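Local coordinates for Mll7089 protein (Mesorhizobium loti, PDB 2OZ8), which is of unknown function but probably binds magnesium and may be a hydro-lyase of the mandelate racemase group, at residues Phe8-Phe13 with Glu62-Phe67; Asn32-Glu37 with Asn55-Gln60; Met194-Glu199 with Val223-Leu228; Gln246-Glu251 with Ile269-Gly274. One frame throughout, in Å; residues are numbered along the deposited sequence. Where two conformers were deposited one is given.

The four contacts fall into two pairs, one in each domain. Interactions 1 and 2 have centres 7 Å apart and share the antiparallel sheet of the N-terminal domain, where strands 5-17 and 27-40 are joined by bonds such as F13 N to V33 O (2.7 Å). Interactions 3 and 4, with centres 10 Å apart, are consecutive parts of the parallel barrel, stitched by V223 O to N248 N at 2.8 Å. Between the pairs, centres lie 26 to 34 Å apart, and interaction 2 comes nearest interaction 4, nearest atoms about 11 Å apart. D196, E224 and E251 stand at or just past the ends of successive strands, consistent with the magnesium site of this superfamily.

Interaction 1 of 4, residues Phe8-Phe13 with Glu62-Phe67; sequences FRITRF and EIESVF
F8 of the strand meets F67 and E64 of the helix through nearly every atom of its side chain. Its CB starts near the rim of the F67 ring, 4.0 Å from F67 CE2. CG comes to 3.8 Å from F67 CD2, and the F8 ring then spreads beneath that same carbon, which stands 3.5 Å above the ring plane and over its centre. The pair is edge-to-face, with F67 supplying the edge; the planes are 59° apart and the centroids 4.8 Å. On the far half of the ring, CE1 reaches the aliphatic CG of E64, and at the tip CZ meets the backbone E64 O at the ring edge, 3.5 Å away. The F8 torsion that sets CG between backbone N and carbonyl carbon (chi1 81°) places the ring there.

Strand 5-17 belongs to the antiparallel sheet of the N-terminal domain, and helix 60-70 packs on that sheet, as in the capping domain of the enolase superfamily; their local directions differ by 148°. Further along, I10 offers two branches: CG2 touches I63 CG2 at 3.5 Å, while CG1 lies alongside E64 CG at 3.6 Å, the two side chains running past each other in opposite directions. R12 brings only its hydrocarbon stem to this helix, R12 CG touching I63 CD1 as the two side chains cross at about a right angle, while its guanidinium is held by backbone oxygens, NE by P58 O. W72 makes a further edge-to-face pair with F8, and F102 one with F67.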
# COMPACT_ATOMS: atom_id res chain seq x y z
N PHE A 8 -26.48 23.23 38.16
CA PHE A 8 -25.18 22.63 38.34
C PHE A 8 -24.43 23.23 39.54
O PHE A 8 -24.68 24.37 39.91
CB PHE A 8 -24.35 22.73 37.05
CG PHE A 8 -23.71 24.05 36.84
CD1 PHE A 8 -22.52 24.35 37.49
CD2 PHE A 8 -24.28 24.99 36.00
CE1 PHE A 8 -21.88 25.62 37.31
CE2 PHE A 8 -23.68 26.26 35.80
CZ PHE A 8 -22.47 26.57 36.47
N ARG A 9 -23.48 22.50 40.11
CA ARG A 9 -22.76 22.98 41.29
C ARG A 9 -21.27 22.65 41.13
O ARG A 9 -20.94 21.52 40.78
CB ARG A 9 -23.35 22.29 42.51
CG ARG A 9 -23.19 22.95 43.90
CD ARG A 9 -23.81 22.00 45.02
NE ARG A 9 -25.28 21.85 44.94
CZ ARG A 9 -25.98 20.70 44.89
NH1 ARG A 9 -25.39 19.50 44.93
NH2 ARG A 9 -27.32 20.76 44.82
N ILE A 10 -20.38 23.61 41.36
CA ILE A 10 -18.94 23.35 41.29
C ILE A 10 -18.24 23.52 42.64
O ILE A 10 -18.27 24.60 43.25
CB ILE A 10 -18.23 24.23 40.25
CG1 ILE A 10 -18.94 24.19 38.87
CG2 ILE A 10 -16.70 23.85 40.15
CD1 ILE A 10 -18.65 22.98 38.02
N THR A 11 -17.59 22.47 43.12
CA THR A 11 -16.82 22.62 44.34
C THR A 11 -15.35 22.41 44.07
O THR A 11 -14.94 21.31 43.69
CB THR A 11 -17.30 21.65 45.43
OG1 THR A 11 -18.72 21.72 45.53
CG2 THR A 11 -16.72 22.05 46.74
N ARG A 12 -14.56 23.46 44.31
CA ARG A 12 -13.14 23.45 44.03
C ARG A 12 -12.30 22.90 45.20
O ARG A 12 -12.51 23.31 46.33
CB ARG A 12 -12.72 24.84 43.65
CG ARG A 12 -11.36 24.94 43.06
CD ARG A 12 -10.89 26.37 43.08
NE ARG A 12 -9.53 26.51 42.55
CZ ARG A 12 -8.42 26.27 43.24
NH1 ARG A 12 -8.49 25.88 44.52
NH2 ARG A 12 -7.24 26.46 42.67
N PHE A 13 -11.37 22.00 44.90
CA PHE A 13 -10.37 21.47 45.83
C PHE A 13 -8.91 21.73 45.33
O PHE A 13 -8.61 21.76 44.11
CB PHE A 13 -10.59 19.97 46.06
CG PHE A 13 -11.99 19.62 46.56
CD1 PHE A 13 -12.31 19.70 47.91
CD2 PHE A 13 -12.99 19.25 45.68
CE1 PHE A 13 -13.59 19.41 48.37
CE2 PHE A 13 -14.27 18.95 46.13
CZ PHE A 13 -14.56 19.03 47.48
N GLU A 62 -14.46 31.30 38.60
CA GLU A 62 -14.02 31.27 37.23
C GLU A 62 -14.54 29.95 36.57
O GLU A 62 -15.12 29.99 35.48
CB GLU A 62 -12.50 31.44 37.15
CG GLU A 62 -11.89 31.70 35.76
CD GLU A 62 -12.62 32.76 34.87
OE1 GLU A 62 -13.32 33.71 35.36
OE2 GLU A 62 -12.50 32.62 33.63
N ILE A 63 -14.41 28.82 37.27
CA ILE A 63 -14.92 27.52 36.82
C ILE A 63 -16.45 27.57 36.53
O ILE A 63 -16.93 27.11 35.47
CB ILE A 63 -14.61 26.42 37.85
CG1 ILE A 63 -13.10 26.35 38.15
CG2 ILE A 63 -15.07 25.06 37.34
CD1 ILE A 63 -12.68 25.35 39.25
N GLU A 64 -17.21 28.14 37.47
CA GLU A 64 -18.64 28.28 37.33
C GLU A 64 -19.04 29.15 36.13
O GLU A 64 -19.99 28.83 35.43
CB GLU A 64 -19.28 28.79 38.64
CG GLU A 64 -19.50 27.70 39.65
CD GLU A 64 -19.97 28.15 41.06
OE1 GLU A 64 -19.78 29.33 41.46
OE2 GLU A 64 -20.55 27.27 41.78
N SER A 65 -18.32 30.23 35.87
CA SER A 65 -18.66 31.12 34.78
C SER A 65 -18.36 30.52 33.41
O SER A 65 -19.10 30.71 32.47
CB SER A 65 -17.96 32.46 34.96
OG SER A 65 -18.49 33.09 36.14
N VAL A 66 -17.27 29.77 33.31
CA VAL A 66 -16.90 29.13 32.07
C VAL A 66 -17.87 27.98 31.80
O VAL A 66 -18.44 27.88 30.72
CB VAL A 66 -15.44 28.69 32.12
CG1 VAL A 66 -15.06 27.89 30.91
CG2 VAL A 66 -14.53 29.94 32.25
N PHE A 67 -18.10 27.12 32.78
CA PHE A 67 -19.09 26.05 32.60
C PHE A 67 -20.47 26.58 32.17
O PHE A 67 -21.02 26.06 31.20
CB PHE A 67 -19.21 25.18 33.85
CG PHE A 67 -19.98 23.91 33.64
CD1 PHE A 67 -19.34 22.76 33.15
CD2 PHE A 67 -21.33 23.82 33.95
CE1 PHE A 67 -20.05 21.52 32.99
CE2 PHE A 67 -22.05 22.58 33.76
CZ PHE A 67 -21.39 21.45 33.29

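Interaction 2 of 4, residues Asn32-Glu37 with Asn55-Gln60; sequences NVAALE and NPLPDQ
N32 turns one face of its side-chain amide to the CA-CB edge of P56. The evidence is that P56 CA is 3.2 Å from N32 CG, standing above the amide plane and nearly over N32 OD1 (3.0 Å), and that P56 CB and the following L57 N sit above the same face. This is tight packing, the two side chains running side by side and pointing the same way. N32 CG beside the backbone N (chi1 -86°) carries the amide to the proline. From above the carbonyl plane, L57 N donates to N32 OD1 at 3.3 Å, with an N-H...O angle of 147°; its C=O...N angle is 108°, so the donor is well off the carbonyl axis and the bond is long. Cut back to an alanine, N32 would no longer offer OD1, and the L57 amide N-H is likely to lose this acceptor while a gap opens beside P56.

L57 approaches differently, by one methyl. Its extended chain lays CD1 over the V33-A34 peptide, 3.5 Å from A34 N and 3.6 Å from V33 C, and against the A34 methyl, with CD1 to A34 CB at 3.7 Å. I63 of helix 60-70 touches both A34 and L57, and H69 of the second subunit packs on P56. The contact thus ties the connection after strand 45-52 back across strand 27-40 just before helix 60-70 begins, the turn from antiparallel meander to helices typical of the N-terminal capping domain of the enolase superfamily.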
# COMPACT_ATOMS: atom_id res chain seq x y z
N ASN A 32 -5.34 19.12 41.98
CA ASN A 32 -6.22 20.21 41.61
C ASN A 32 -7.47 19.63 40.98
O ASN A 32 -7.38 19.04 39.92
CB ASN A 32 -5.50 21.12 40.65
CG ASN A 32 -4.66 22.17 41.38
OD1 ASN A 32 -5.17 23.21 41.77
ND2 ASN A 32 -3.38 21.91 41.53
N VAL A 33 -8.62 19.74 41.65
CA VAL A 33 -9.82 19.00 41.25
C VAL A 33 -11.09 19.70 41.74
O VAL A 33 -11.11 20.24 42.85
CB VAL A 33 -9.77 17.50 41.69
CG1 VAL A 33 -9.81 17.33 43.22
CG2 VAL A 33 -10.84 16.69 41.06
N ALA A 34 -12.11 19.72 40.88
CA ALA A 34 -13.40 20.26 41.23
C ALA A 34 -14.52 19.24 40.96
O ALA A 34 -14.53 18.56 39.91
CB ALA A 34 -13.66 21.57 40.50
N ALA A 35 -15.45 19.14 41.91
CA ALA A 35 -16.60 18.27 41.75
C ALA A 35 -17.62 19.04 40.95
O ALA A 35 -17.83 20.21 41.18
CB ALA A 35 -17.14 17.84 43.10
N LEU A 36 -18.20 18.36 39.98
CA LEU A 36 -19.22 18.90 39.13
C LEU A 36 -20.45 18.10 39.48
O LEU A 36 -20.45 16.87 39.41
CB LEU A 36 -18.84 18.70 37.66
CG LEU A 36 -19.98 18.93 36.66
CD1 LEU A 36 -20.40 20.39 36.65
CD2 LEU A 36 -19.60 18.44 35.25
N GLU A 37 -21.48 18.80 39.94
CA GLU A 37 -22.72 18.13 40.30
C GLU A 37 -23.80 18.63 39.39
O GLU A 37 -23.96 19.85 39.21
CB GLU A 37 -23.09 18.34 41.74
CG GLU A 37 -22.32 17.47 42.74
CD GLU A 37 -22.58 17.89 44.18
OE1 GLU A 37 -22.98 17.05 45.01
OE2 GLU A 37 -22.41 19.09 44.48
N ASN A 55 -1.43 22.48 35.72
CA ASN A 55 -1.77 23.77 36.29
C ASN A 55 -2.89 23.67 37.35
O ASN A 55 -3.75 22.78 37.26
CB ASN A 55 -2.19 24.71 35.15
CG ASN A 55 -1.01 25.50 34.56
OD1 ASN A 55 0.02 24.94 34.17
ND2 ASN A 55 -1.15 26.85 34.53
N PRO A 56 -2.91 24.59 38.34
CA PRO A 56 -4.05 24.50 39.26
C PRO A 56 -5.31 25.02 38.57
O PRO A 56 -5.23 25.64 37.50
CB PRO A 56 -3.66 25.44 40.43
CG PRO A 56 -2.37 26.07 40.04
CD PRO A 56 -2.01 25.71 38.64
N LEU A 57 -6.46 24.74 39.17
CA LEU A 57 -7.71 25.25 38.67
C LEU A 57 -7.84 26.74 38.93
O LEU A 57 -7.30 27.25 39.90
CB LEU A 57 -8.88 24.49 39.31
CG LEU A 57 -9.09 23.08 38.77
CD1 LEU A 57 -10.12 22.35 39.58
CD2 LEU A 57 -9.51 23.17 37.32
N PRO A 58 -8.55 27.46 38.06
CA PRO A 58 -8.84 28.82 38.49
C PRO A 58 -9.83 28.81 39.69
O PRO A 58 -10.18 27.72 40.21
CB PRO A 58 -9.47 29.47 37.25
CG PRO A 58 -10.03 28.35 36.47
CD PRO A 58 -9.14 27.15 36.75
N ASP A 59 -10.26 30.00 40.13
CA ASP A 59 -11.20 30.13 41.27
C ASP A 59 -12.52 29.43 40.99
O ASP A 59 -12.96 29.38 39.85
CB ASP A 59 -11.48 31.59 41.56
CG ASP A 59 -10.29 32.31 42.11
OD1 ASP A 59 -9.33 31.67 42.60
OD2 ASP A 59 -10.32 33.55 42.04
N GLN A 60 -13.14 28.90 42.03
CA GLN A 60 -14.44 28.27 41.93
C GLN A 60 -15.30 29.11 41.00
O GLN A 60 -15.94 28.57 40.12
CB GLN A 60 -15.10 28.17 43.32
CG GLN A 60 -16.18 27.10 43.53
CD GLN A 60 -16.29 26.62 45.03
OE1 GLN A 60 -15.37 25.92 45.62
NE2 GLN A 60 -17.44 26.96 45.64

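Interaction 3 of 4, residues Met194-Glu199 with Val223-Leu228; sequences MIDPNE and VEDPIL
Strands 192-196 and 222-224 run parallel, bridged at I195 and V223, with the E224 N to I195 O hydrogen bond 2.8 Å long and 160° at the hydrogen. With helix 203-215 they form a beta-alpha-beta crossover of the TIM-barrel domain. Beyond the strands E199 N donates to D225 O, also at 2.8 Å, so the pairing persists into the loops that follow. The side chains of D196 and E224 cross at a slant, their carboxylate planes 23° apart, with D196 OD2 4.1 Å from E224 OE2, positions consistent with the metal-binding acids of the superfamily. Lysines lie close by: K167 pairs with D196, K165 with E224, whose OE1 also accepts from W222.

E199 sits over the I227-L228 backbone. With its CG beside the backbone N (chi1 -53°) and the chain extended beyond, CG rests 3.4 Å from I227 O and the carboxylate reaches R229 in a salt bridge. Were E199 a glutamine, the R229 guanidinium is likely to lose its charged mate. Between the two ends the prolines meet, P197 CG lying 3.7 Å from P226 CA.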
# COMPACT_ATOMS: atom_id res chain seq x y z
N MET A 194 4.32 -4.62 34.77
CA MET A 194 4.24 -3.72 33.64
C MET A 194 5.21 -2.57 33.82
O MET A 194 5.46 -2.12 34.97
CB MET A 194 2.81 -3.16 33.45
CG MET A 194 1.61 -4.21 33.57
SD MET A 194 1.08 -5.02 35.16
CE MET A 194 -0.60 -4.92 34.78
N ILE A 195 5.78 -2.10 32.71
CA ILE A 195 6.57 -0.88 32.74
C ILE A 195 5.94 0.21 31.90
O ILE A 195 5.32 -0.07 30.90
CB ILE A 195 8.05 -1.08 32.32
CG1 ILE A 195 8.14 -1.68 30.94
CG2 ILE A 195 8.82 -1.91 33.37
CD1 ILE A 195 9.51 -1.51 30.28
N ASP A 196 6.15 1.47 32.30
CA ASP A 196 5.61 2.64 31.65
C ASP A 196 6.69 3.71 31.51
O ASP A 196 6.92 4.46 32.44
CB ASP A 196 4.49 3.20 32.49
CG ASP A 196 3.72 4.32 31.79
OD1 ASP A 196 4.17 4.86 30.74
OD2 ASP A 196 2.66 4.69 32.32
N PRO A 197 7.37 3.78 30.35
CA PRO A 197 8.38 4.79 30.04
C PRO A 197 7.80 6.18 29.72
O PRO A 197 8.55 7.14 29.63
CB PRO A 197 9.00 4.26 28.73
CG PRO A 197 8.59 2.79 28.67
CD PRO A 197 7.22 2.80 29.25
N ASN A 198 6.50 6.27 29.48
CA ASN A 198 5.87 7.53 29.13
C ASN A 198 6.58 8.32 28.05
O ASN A 198 6.88 9.52 28.22
CB ASN A 198 5.70 8.39 30.36
CG ASN A 198 4.33 8.94 30.45
OD1 ASN A 198 3.98 9.93 29.80
ND2 ASN A 198 3.48 8.24 31.25
N GLU A 199 6.83 7.62 26.95
CA GLU A 199 7.37 8.17 25.70
C GLU A 199 8.85 8.55 25.79
O GLU A 199 9.37 9.24 24.91
CB GLU A 199 6.54 9.38 25.18
CG GLU A 199 5.03 9.20 25.00
CD GLU A 199 4.32 10.40 24.21
OE1 GLU A 199 4.42 11.57 24.55
OE2 GLU A 199 3.61 10.19 23.22
N VAL A 223 4.32 -3.28 28.20
CA VAL A 223 5.01 -2.02 28.27
C VAL A 223 4.02 -0.98 27.74
O VAL A 223 3.40 -1.14 26.69
CB VAL A 223 6.37 -2.02 27.48
CG1 VAL A 223 6.20 -2.46 26.04
CG2 VAL A 223 7.06 -0.65 27.56
N GLU A 224 3.87 0.11 28.50
CA GLU A 224 2.86 1.09 28.21
C GLU A 224 3.47 2.37 27.66
O GLU A 224 4.43 2.84 28.22
CB GLU A 224 2.17 1.38 29.51
CG GLU A 224 0.75 1.87 29.38
CD GLU A 224 -0.02 1.77 30.69
OE1 GLU A 224 0.06 0.73 31.41
OE2 GLU A 224 -0.71 2.76 30.98
N ASP A 225 2.91 2.93 26.61
CA ASP A 225 3.43 4.15 26.00
C ASP A 225 4.98 4.26 25.93
O ASP A 225 5.55 5.21 26.43
CB ASP A 225 2.88 5.37 26.71
CG ASP A 225 1.39 5.34 26.83
OD1 ASP A 225 0.71 5.15 25.80
OD2 ASP A 225 0.89 5.49 27.98
N PRO A 226 5.65 3.29 25.27
CA PRO A 226 7.11 3.35 25.35
C PRO A 226 7.74 4.51 24.56
O PRO A 226 8.86 4.92 24.89
CB PRO A 226 7.56 2.01 24.77
CG PRO A 226 6.44 1.53 23.90
CD PRO A 226 5.16 2.16 24.44
N ILE A 227 7.03 5.07 23.57
CA ILE A 227 7.57 6.01 22.61
C ILE A 227 6.48 7.03 22.24
O ILE A 227 5.29 6.84 22.55
CB ILE A 227 8.11 5.28 21.28
CG1 ILE A 227 6.96 4.62 20.48
CG2 ILE A 227 9.21 4.24 21.58
CD1 ILE A 227 7.24 4.20 19.05
N LEU A 228 6.92 8.13 21.63
CA LEU A 228 6.07 9.13 20.98
C LEU A 228 4.82 8.51 20.43
O LEU A 228 4.90 7.66 19.57
CB LEU A 228 6.84 9.80 19.84
CG LEU A 228 6.40 11.23 19.55
CD1 LEU A 228 6.41 12.06 20.86
CD2 LEU A 228 7.25 11.91 18.48

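Interaction 4 of 4, residues Gln246-Glu251 with Ile269-Gly274; sequences QINSGE and ILNVHG
I269 packs against Q246 and N248 where two neighbouring parallel strands of the TIM barrel, 246-249 and 269-272, meet at a local angle of 32° with helix 255-263 as the crossover between them. This end of the contact is the dense one. Three backbone bonds stitch it, I269 N to I247 O, S249 N to I269 O (2.9 Å) and N271 N to S249 O (3.0 Å), and I269 and N248 are bridge partners whose side chains lie on the same face of the sheet. The CD1 methyl of I269 touches the amide carbon of Q246, CD, at 3.6 Å, the two side chains meeting at about a right angle. On its other branch, I269 CG2 is 3.6 Å from N248 ND2. The amide nitrogen of N248 is not left to the hydrocarbon, for it also bonds S294 OG.

Past the strands the segments come apart and side chains rather than backbones meet. G250 sits at phi 138°, where a side chain would run into the preceding carbonyl and crowd L270 CD1. E251 and H273, both partly exposed, touch through a single hydrogen bond. The position of E251 is consistent with the third metal-binding acid of the superfamily, and its backbone N bonds D225 OD1. A turn about CB-CG (chi2 84°) swings the carboxylate to the imidazole edge, while ND1 of the ring is hydrogen-bonded to N297 O. H273 NE2 meets E251 OE1 at 3.0 Å, on the syn side of the carboxylate and in the plane of the ring.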
# COMPACT_ATOMS: atom_id res chain seq x y z
N GLN A 246 3.36 -7.40 25.53
CA GLN A 246 2.38 -6.57 24.81
C GLN A 246 2.75 -5.10 24.81
O GLN A 246 3.29 -4.61 25.80
CB GLN A 246 1.01 -6.74 25.45
CG GLN A 246 0.36 -8.12 25.21
CD GLN A 246 -0.88 -8.35 26.06
OE1 GLN A 246 -1.97 -8.52 25.55
NE2 GLN A 246 -0.70 -8.36 27.38
N ILE A 247 2.45 -4.39 23.71
CA ILE A 247 2.67 -2.98 23.58
C ILE A 247 1.36 -2.25 23.84
O ILE A 247 0.42 -2.31 23.03
CB ILE A 247 3.20 -2.63 22.18
CG1 ILE A 247 4.43 -3.49 21.79
CG2 ILE A 247 3.49 -1.13 22.06
CD1 ILE A 247 5.71 -3.23 22.63
N ASN A 248 1.28 -1.54 24.96
CA ASN A 248 0.03 -0.97 25.41
C ASN A 248 0.14 0.48 25.02
O ASN A 248 1.11 1.12 25.31
CB ASN A 248 -0.08 -1.23 26.93
CG ASN A 248 -1.39 -0.74 27.54
OD1 ASN A 248 -1.90 0.30 27.17
ND2 ASN A 248 -1.92 -1.48 28.52
N SER A 249 -0.85 1.01 24.32
CA SER A 249 -0.72 2.35 23.72
C SER A 249 -2.01 3.13 23.76
O SER A 249 -3.07 2.56 23.77
CB SER A 249 -0.30 2.25 22.25
OG SER A 249 0.51 3.37 21.93
N GLY A 250 -1.89 4.44 23.79
CA GLY A 250 -3.01 5.35 23.55
C GLY A 250 -3.09 6.55 24.48
O GLY A 250 -4.06 7.32 24.39
N GLU A 251 -2.10 6.70 25.37
CA GLU A 251 -2.06 7.85 26.31
C GLU A 251 -1.98 9.14 25.50
O GLU A 251 -1.31 9.19 24.46
CB GLU A 251 -0.87 7.76 27.30
CG GLU A 251 -0.89 8.74 28.52
CD GLU A 251 -1.74 8.25 29.73
OE1 GLU A 251 -2.86 7.77 29.47
OE2 GLU A 251 -1.30 8.34 30.93
N ILE A 269 -2.57 -3.45 22.93
CA ILE A 269 -3.63 -3.16 23.92
C ILE A 269 -3.91 -1.67 23.82
O ILE A 269 -2.95 -0.91 23.65
CB ILE A 269 -3.21 -3.43 25.39
CG1 ILE A 269 -2.74 -4.84 25.61
CG2 ILE A 269 -4.38 -3.11 26.41
CD1 ILE A 269 -1.88 -4.93 26.78
N LEU A 270 -5.19 -1.25 23.86
CA LEU A 270 -5.52 0.17 23.90
C LEU A 270 -5.76 0.64 25.36
O LEU A 270 -6.59 0.01 26.02
CB LEU A 270 -6.71 0.50 22.96
CG LEU A 270 -7.30 1.94 22.97
CD1 LEU A 270 -6.44 2.89 22.20
CD2 LEU A 270 -8.67 1.94 22.35
N ASN A 271 -5.01 1.63 25.89
CA ASN A 271 -5.34 2.17 27.25
C ASN A 271 -6.35 3.31 27.13
O ASN A 271 -6.29 4.10 26.21
CB ASN A 271 -4.11 2.65 28.02
CG ASN A 271 -4.36 2.81 29.55
OD1 ASN A 271 -4.30 3.95 30.08
ND2 ASN A 271 -4.58 1.69 30.26
N VAL A 272 -7.28 3.37 28.06
CA VAL A 272 -8.26 4.45 28.06
C VAL A 272 -8.46 4.91 29.48
O VAL A 272 -8.00 4.27 30.40
CB VAL A 272 -9.66 4.04 27.45
CG1 VAL A 272 -9.50 3.48 26.06
CG2 VAL A 272 -10.37 3.05 28.37
N HIS A 273 -9.20 6.00 29.64
CA HIS A 273 -9.54 6.54 30.96
C HIS A 273 -11.03 6.54 31.19
O HIS A 273 -11.67 5.57 30.88
CB HIS A 273 -8.86 7.90 31.18
CG HIS A 273 -7.39 7.76 31.43
ND1 HIS A 273 -6.87 7.53 32.69
CD2 HIS A 273 -6.34 7.73 30.58
CE1 HIS A 273 -5.56 7.39 32.60
NE2 HIS A 273 -5.21 7.52 31.34
N GLY A 274 -11.59 7.62 31.73
CA GLY A 274 -12.97 7.62 32.23
C GLY A 274 -14.00 8.42 31.45
O GLY A 274 -15.05 8.71 32.00